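Putative peptidase (Chlamydophila abortus, PDB 3CE2) is probably a zinc-dependent oligopeptidase of the M3B (PepF) family that degrades small bioactive peptides. Local coordinates at residues T279-L284 against S477-I482; I287-S292 against K502-E507. One frame throughout, in Å; residues are numbered along the deposited sequence.

Contact 1 (T279-L284 against S477-I482); sequences TVYTNL and SFEYDI
Tyr281 and Thr282 on helix 278-289 meet Tyr480 on helix 451-487 where the two short segments cross at -119°, their axes 11.1 Å apart at closest approach. This is helix-on-helix packing in the largely alpha-helical M3 peptidase fold, and at that separation large side chains have to fill the gap. The two tyrosines do so by running past each other in opposite directions. Tyr281 has CG anti to its own N (chi1 -174°), which sends the ring out to the second helix, where CE2 comes 4.0 Å from CB of Tyr480 and 4.1 Å from CD1 of Tyr480. The approach is oblique. Beyond the ring, the Tyr281 hydroxyl reaches the helix backbone itself and hydrogen-bonds to O of Ala476, so the phenol is held at its far end. Rings of Phe533 and Tyr536 also meet Tyr281, while Leu267 of helix 266-271 touches both tyrosines. Glu479 OE1 lies 4.3 Å from Tyr281 OH, but that carboxylate is held through OE2 by N of Phe533. At the more open border, Thr282 OG1 stands 4.2 Å from OH of Tyr480, a plain contact.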
loop_
_atom_site.group_PDB
_atom_site.type_symbol
_atom_site.label_atom_id
_atom_site.label_comp_id
_atom_site.label_asym_id
_atom_site.label_seq_id
_atom_site.Cartn_x
_atom_site.Cartn_y
_atom_site.Cartn_z
ATOM N N THR A 279 16.123 -10.173 9.800
ATOM C CA THR A 279 15.838 -10.100 11.220
ATOM C C THR A 279 14.725 -9.106 11.505
ATOM O O THR A 279 14.008 -9.222 12.488
ATOM C CB THR A 279 17.085 -9.776 12.046
ATOM O OG1 THR A 279 17.532 -8.448 11.736
ATOM C CG2 THR A 279 18.192 -10.784 11.732
ATOM N N VAL A 280 14.559 -8.127 10.636
ATOM C CA VAL A 280 13.523 -7.146 10.883
ATOM C C VAL A 280 12.173 -7.842 10.716
ATOM O O VAL A 280 11.254 -7.684 11.536
ATOM C CB VAL A 280 13.650 -5.958 9.928
ATOM C CG1 VAL A 280 12.487 -5.017 10.102
ATOM C CG2 VAL A 280 14.968 -5.244 10.157
ATOM N N TYR A 281 12.074 -8.646 9.667
ATOM C CA TYR A 281 10.842 -9.361 9.395
ATOM C C TYR A 281 10.615 -10.307 10.569
ATOM O O TYR A 281 9.586 -10.284 11.256
ATOM C CB TYR A 281 10.981 -10.105 8.069
ATOM C CG TYR A 281 9.738 -10.787 7.558
ATOM C CD1 TYR A 281 9.047 -10.285 6.466
ATOM C CD2 TYR A 281 9.278 -11.971 8.148
ATOM C CE1 TYR A 281 7.918 -10.933 5.974
ATOM C CE2 TYR A 281 8.152 -12.629 7.674
ATOM C CZ TYR A 281 7.468 -12.115 6.579
ATOM O OH TYR A 281 6.338 -12.780 6.100
ATOM N N THR A 282 11.642 -11.085 10.837
ATOM C CA THR A 282 11.613 -12.052 11.893
ATOM C C THR A 282 11.299 -11.501 13.293
ATOM O O THR A 282 10.522 -12.096 14.019
ATOM C CB THR A 282 12.881 -12.839 11.780
ATOM O OG1 THR A 282 12.559 -13.995 11.006
ATOM C CG2 THR A 282 13.475 -13.222 13.127
ATOM N N ASN A 283 11.841 -10.347 13.663
ATOM C CA ASN A 283 11.584 -9.830 15.000
ATOM C C ASN A 283 10.234 -9.177 15.090
ATOM O O ASN A 283 9.621 -9.117 16.160
ATOM C CB ASN A 283 12.679 -8.856 15.446
ATOM C CG ASN A 283 14.016 -9.543 15.626
ATOM O OD1 ASN A 283 14.077 -10.719 16.019
ATOM N ND2 ASN A 283 15.094 -8.832 15.307
ATOM N N LEU A 284 9.762 -8.677 13.960
ATOM C CA LEU A 284 8.439 -8.109 13.932
ATOM C C LEU A 284 7.473 -9.203 14.361
ATOM O O LEU A 284 6.648 -9.007 15.257
ATOM C CB LEU A 284 8.114 -7.609 12.537
ATOM C CG LEU A 284 6.658 -7.184 12.388
ATOM C CD1 LEU A 284 6.420 -5.835 13.071
ATOM C CD2 LEU A 284 6.286 -7.176 10.891
ATOM N N SER A 477 3.677 -14.433 9.485
ATOM C CA SER A 477 4.336 -15.643 9.990
ATOM C C SER A 477 3.877 -16.861 9.225
ATOM O O SER A 477 4.681 -17.775 8.931
ATOM C CB SER A 477 4.133 -15.864 11.486
ATOM O OG SER A 477 2.921 -15.298 11.873
ATOM N N PHE A 478 2.585 -16.876 8.900
ATOM C CA PHE A 478 2.058 -17.968 8.111
ATOM C C PHE A 478 2.867 -18.096 6.831
ATOM O O PHE A 478 3.391 -19.169 6.506
ATOM C CB PHE A 478 0.591 -17.764 7.778
ATOM C CG PHE A 478 0.025 -18.889 6.992
ATOM C CD1 PHE A 478 0.113 -20.182 7.471
ATOM C CD2 PHE A 478 -0.544 -18.673 5.739
ATOM C CE1 PHE A 478 -0.389 -21.238 6.731
ATOM C CE2 PHE A 478 -1.047 -19.736 4.990
ATOM C CZ PHE A 478 -0.970 -21.016 5.490
ATOM N N GLU A 479 2.996 -16.981 6.120
ATOM C CA GLU A 479 3.698 -16.972 4.853
ATOM C C GLU A 479 5.165 -17.361 5.072
ATOM O O GLU A 479 5.826 -17.975 4.222
ATOM C CB GLU A 479 3.544 -15.596 4.194
ATOM C CG GLU A 479 4.296 -15.429 2.909
ATOM C CD GLU A 479 3.988 -14.103 2.184
ATOM O OE1 GLU A 479 3.565 -13.113 2.838
ATOM O OE2 GLU A 479 4.184 -14.055 0.937
ATOM N N TYR A 480 5.679 -17.023 6.237
ATOM C CA TYR A 480 7.035 -17.371 6.540
ATOM C C TYR A 480 7.173 -18.874 6.768
ATOM O O TYR A 480 8.054 -19.512 6.187
ATOM C CB TYR A 480 7.469 -16.611 7.770
ATOM C CG TYR A 480 8.861 -16.932 8.197
ATOM C CD1 TYR A 480 9.955 -16.282 7.621
ATOM C CD2 TYR A 480 9.095 -17.887 9.182
ATOM C CE1 TYR A 480 11.245 -16.575 8.012
ATOM C CE2 TYR A 480 10.373 -18.192 9.579
ATOM C CZ TYR A 480 11.443 -17.529 9.000
ATOM O OH TYR A 480 12.710 -17.838 9.410
ATOM N N ASP A 481 6.307 -19.443 7.611
ATOM C CA ASP A 481 6.399 -20.880 7.945
ATOM C C ASP A 481 6.198 -21.782 6.744
ATOM O O ASP A 481 6.750 -22.872 6.698
ATOM C CB ASP A 481 5.380 -21.296 9.003
ATOM C CG ASP A 481 5.625 -20.644 10.353
ATOM O OD1 ASP A 481 6.704 -20.037 10.523
ATOM O OD2 ASP A 481 4.733 -20.728 11.246
ATOM N N ILE A 482 5.379 -21.366 5.782
ATOM C CA ILE A 482 5.065 -22.282 4.680
ATOM C C ILE A 482 6.146 -22.277 3.629
ATOM O O ILE A 482 6.380 -23.286 2.978
ATOM C CB ILE A 482 3.691 -22.033 4.026
ATOM C CG1 ILE A 482 3.694 -20.737 3.199
ATOM C CG2 ILE A 482 2.598 -22.032 5.055
ATOM C CD1 ILE A 482 2.361 -20.460 2.541
#

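Contact 2 (I287-S292 against K502-E507); sequences IVKKNS and KNLQNE
Lys289 and Glu507 form a salt bridge on the solvent side of the M3 peptidase fold, joining helix 278-289 to helix 494-509, two helices of its largely alpha-helical framework. The two chains cross at a slant, and their charged ends meet. Lys289 is extended all the way from CG to NZ, and Glu507 starts off with CG anti to its carbonyl carbon (chi1 -59°), which turns its carboxylate across the lysine chain. As a result the aliphatic part of Lys289 takes part as well: CD lies 3.3 Å from OE1 of Glu507, and CE is also close to that oxygen. The ammonium is shared between both carboxylate oxygens, with NZ 3.4 Å from OE1 and equally far from OE2 of Glu507. Both bonds are long and weak, so the attraction is probably more electrostatic than directional. Leu504, one turn earlier, brings CD1 to 4.4 Å from NZ of Lys289, giving the lysine tip an apolar neighbour. A second, smaller touch comes within the type I turn from Lys289 to Ser292. There CB of Ser292 sits 3.4 Å from the carbonyl O of Glu507. Around this pair the helices close in: Val288 packs on Phe470 and Val473 of helix 451-487, Val288 and Lys289 both touch Phe508 of helix 494-509, and Ile287 leans on Ile592 and Phe596 of helix 590-607.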
loop_
_atom_site.group_PDB
_atom_site.type_symbol
_atom_site.label_atom_id
_atom_site.label_comp_id
_atom_site.label_asym_id
_atom_site.label_seq_id
_atom_site.Cartn_x
_atom_site.Cartn_y
_atom_site.Cartn_z
ATOM N N ILE A 287 8.035 -10.074 18.232
ATOM C CA ILE A 287 7.556 -9.051 19.161
ATOM C C ILE A 287 6.036 -8.965 19.145
ATOM O O ILE A 287 5.403 -8.838 20.189
ATOM C CB ILE A 287 8.197 -7.660 18.923
ATOM C CG1 ILE A 287 9.379 -7.448 19.867
ATOM C CG2 ILE A 287 7.239 -6.592 19.293
ATOM C CD1 ILE A 287 10.639 -8.272 19.525
ATOM N N VAL A 288 5.451 -9.059 17.957
ATOM C CA VAL A 288 4.015 -8.958 17.840
ATOM C C VAL A 288 3.325 -10.115 18.560
ATOM O O VAL A 288 2.396 -9.890 19.329
ATOM C CB VAL A 288 3.564 -8.850 16.379
ATOM C CG1 VAL A 288 2.075 -9.047 16.289
ATOM C CG2 VAL A 288 3.907 -7.474 15.842
ATOM N N LYS A 289 3.788 -11.343 18.339
ATOM C CA LYS A 289 3.248 -12.485 19.084
ATOM C C LYS A 289 3.345 -12.291 20.594
ATOM O O LYS A 289 2.400 -12.590 21.312
ATOM C CB LYS A 289 3.969 -13.774 18.714
ATOM C CG LYS A 289 3.621 -14.296 17.346
ATOM C CD LYS A 289 4.361 -15.599 17.051
ATOM C CE LYS A 289 4.082 -16.057 15.627
ATOM N NZ LYS A 289 4.656 -17.409 15.372
ATOM N N LYS A 290 4.484 -11.799 21.084
ATOM C CA LYS A 290 4.603 -11.550 22.513
ATOM C C LYS A 290 3.678 -10.444 22.998
ATOM O O LYS A 290 3.562 -10.256 24.203
ATOM C CB LYS A 290 6.028 -11.218 22.923
ATOM C CG LYS A 290 7.020 -12.372 22.868
ATOM C CD LYS A 290 8.363 -11.849 23.311
ATOM C CE LYS A 290 9.483 -12.395 22.451
ATOM N NZ LYS A 290 10.494 -11.339 22.127
ATOM N N ASN A 291 3.027 -9.705 22.090
ATOM C CA ASN A 291 2.043 -8.713 22.525
ATOM C C ASN A 291 0.623 -9.094 22.208
ATOM O O ASN A 291 -0.297 -8.251 22.305
ATOM C CB ASN A 291 2.336 -7.334 21.984
ATOM C CG ASN A 291 3.666 -6.799 22.470
ATOM O OD1 ASN A 291 3.720 -5.940 23.343
ATOM N ND2 ASN A 291 4.746 -7.319 21.910
ATOM N N SER A 292 0.449 -10.378 21.887
ATOM C CA SER A 292 -0.872 -10.965 21.689
ATOM C C SER A 292 -1.846 -10.490 22.745
ATOM O O SER A 292 -3.043 -10.295 22.454
ATOM C CB SER A 292 -0.827 -12.500 21.632
ATOM O OG SER A 292 0.222 -13.071 22.413
ATOM N N LYS A 502 -3.865 -22.966 12.202
ATOM C CA LYS A 502 -4.590 -23.104 13.466
ATOM C C LYS A 502 -3.736 -22.692 14.673
ATOM O O LYS A 502 -4.172 -21.892 15.496
ATOM C CB LYS A 502 -5.132 -24.518 13.664
ATOM C CG LYS A 502 -5.905 -24.631 14.958
ATOM C CD LYS A 502 -6.834 -25.820 14.994
ATOM C CE LYS A 502 -8.043 -25.472 15.891
ATOM N NZ LYS A 502 -8.850 -26.653 16.346
ATOM N N ASN A 503 -2.523 -23.237 14.760
ATOM C CA ASN A 503 -1.575 -22.871 15.817
ATOM C C ASN A 503 -1.387 -21.381 15.814
ATOM O O ASN A 503 -1.430 -20.744 16.863
ATOM C CB ASN A 503 -0.221 -23.602 15.687
ATOM C CG ASN A 503 -0.374 -25.146 15.694
ATOM O OD1 ASN A 503 -1.261 -25.710 16.355
ATOM N ND2 ASN A 503 0.489 -25.823 14.948
ATOM N N LEU A 504 -1.216 -20.811 14.632
ATOM C CA LEU A 504 -1.054 -19.374 14.541
ATOM C C LEU A 504 -2.272 -18.634 15.070
ATOM O O LEU A 504 -2.132 -17.695 15.860
ATOM C CB LEU A 504 -0.742 -18.933 13.112
ATOM C CG LEU A 504 0.709 -18.665 12.728
ATOM C CD1 LEU A 504 1.641 -19.763 13.235
ATOM C CD2 LEU A 504 0.802 -18.543 11.208
ATOM N N GLN A 505 -3.466 -19.043 14.658
ATOM C CA GLN A 505 -4.658 -18.344 15.152
ATOM C C GLN A 505 -4.642 -18.413 16.651
ATOM O O GLN A 505 -5.144 -17.535 17.358
ATOM C CB GLN A 505 -5.928 -18.993 14.640
ATOM C CG GLN A 505 -6.140 -18.775 13.153
ATOM C CD GLN A 505 -7.302 -19.560 12.646
ATOM O OE1 GLN A 505 -7.220 -20.776 12.533
ATOM N NE2 GLN A 505 -8.403 -18.883 12.350
ATOM N N ASN A 506 -4.023 -19.471 17.131
ATOM C CA ASN A 506 -3.967 -19.703 18.531
ATOM C C ASN A 506 -3.000 -18.793 19.241
ATOM O O ASN A 506 -3.370 -18.164 20.223
ATOM C CB ASN A 506 -3.617 -21.145 18.786
ATOM C CG ASN A 506 -4.580 -21.766 19.706
ATOM O OD1 ASN A 506 -4.596 -21.446 20.893
ATOM N ND2 ASN A 506 -5.463 -22.608 19.164
ATOM N N GLU A 507 -1.771 -18.710 18.743
ATOM C CA GLU A 507 -0.791 -17.771 19.305
ATOM C C GLU A 507 -1.349 -16.353 19.372
ATOM O O GLU A 507 -0.978 -15.592 20.251
ATOM C CB GLU A 507 0.550 -17.797 18.540
ATOM C CG GLU A 507 1.227 -19.164 18.525
ATOM C CD GLU A 507 2.583 -19.173 17.809
ATOM O OE1 GLU A 507 3.531 -18.557 18.348
ATOM O OE2 GLU A 507 2.716 -19.808 16.722
#

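In the fold
The two contacts lie about 12 Å apart, centre to centre, on the same side of the chain's centre, and share helix 278-289: contact 1 uses its first half, contact 2 its last part and the turn that starts at Lys289. Their partners, helix 451-487 and helix 494-509, follow each other in the chain, so the segments alternate in sequence, 279-284, 287-292, 477-482, 502-507. The contacts also touch directly, with Leu504 CD2 3.4 Å from N of Phe478. Together they make a three-helix assembly within the M3 peptidase region. Contact 1 lies nearer the zinc ion of His484 and His488, about 8 Å from the Tyr480 side chain; the HExxH zinc site of His402, His406 and Glu430 is separate.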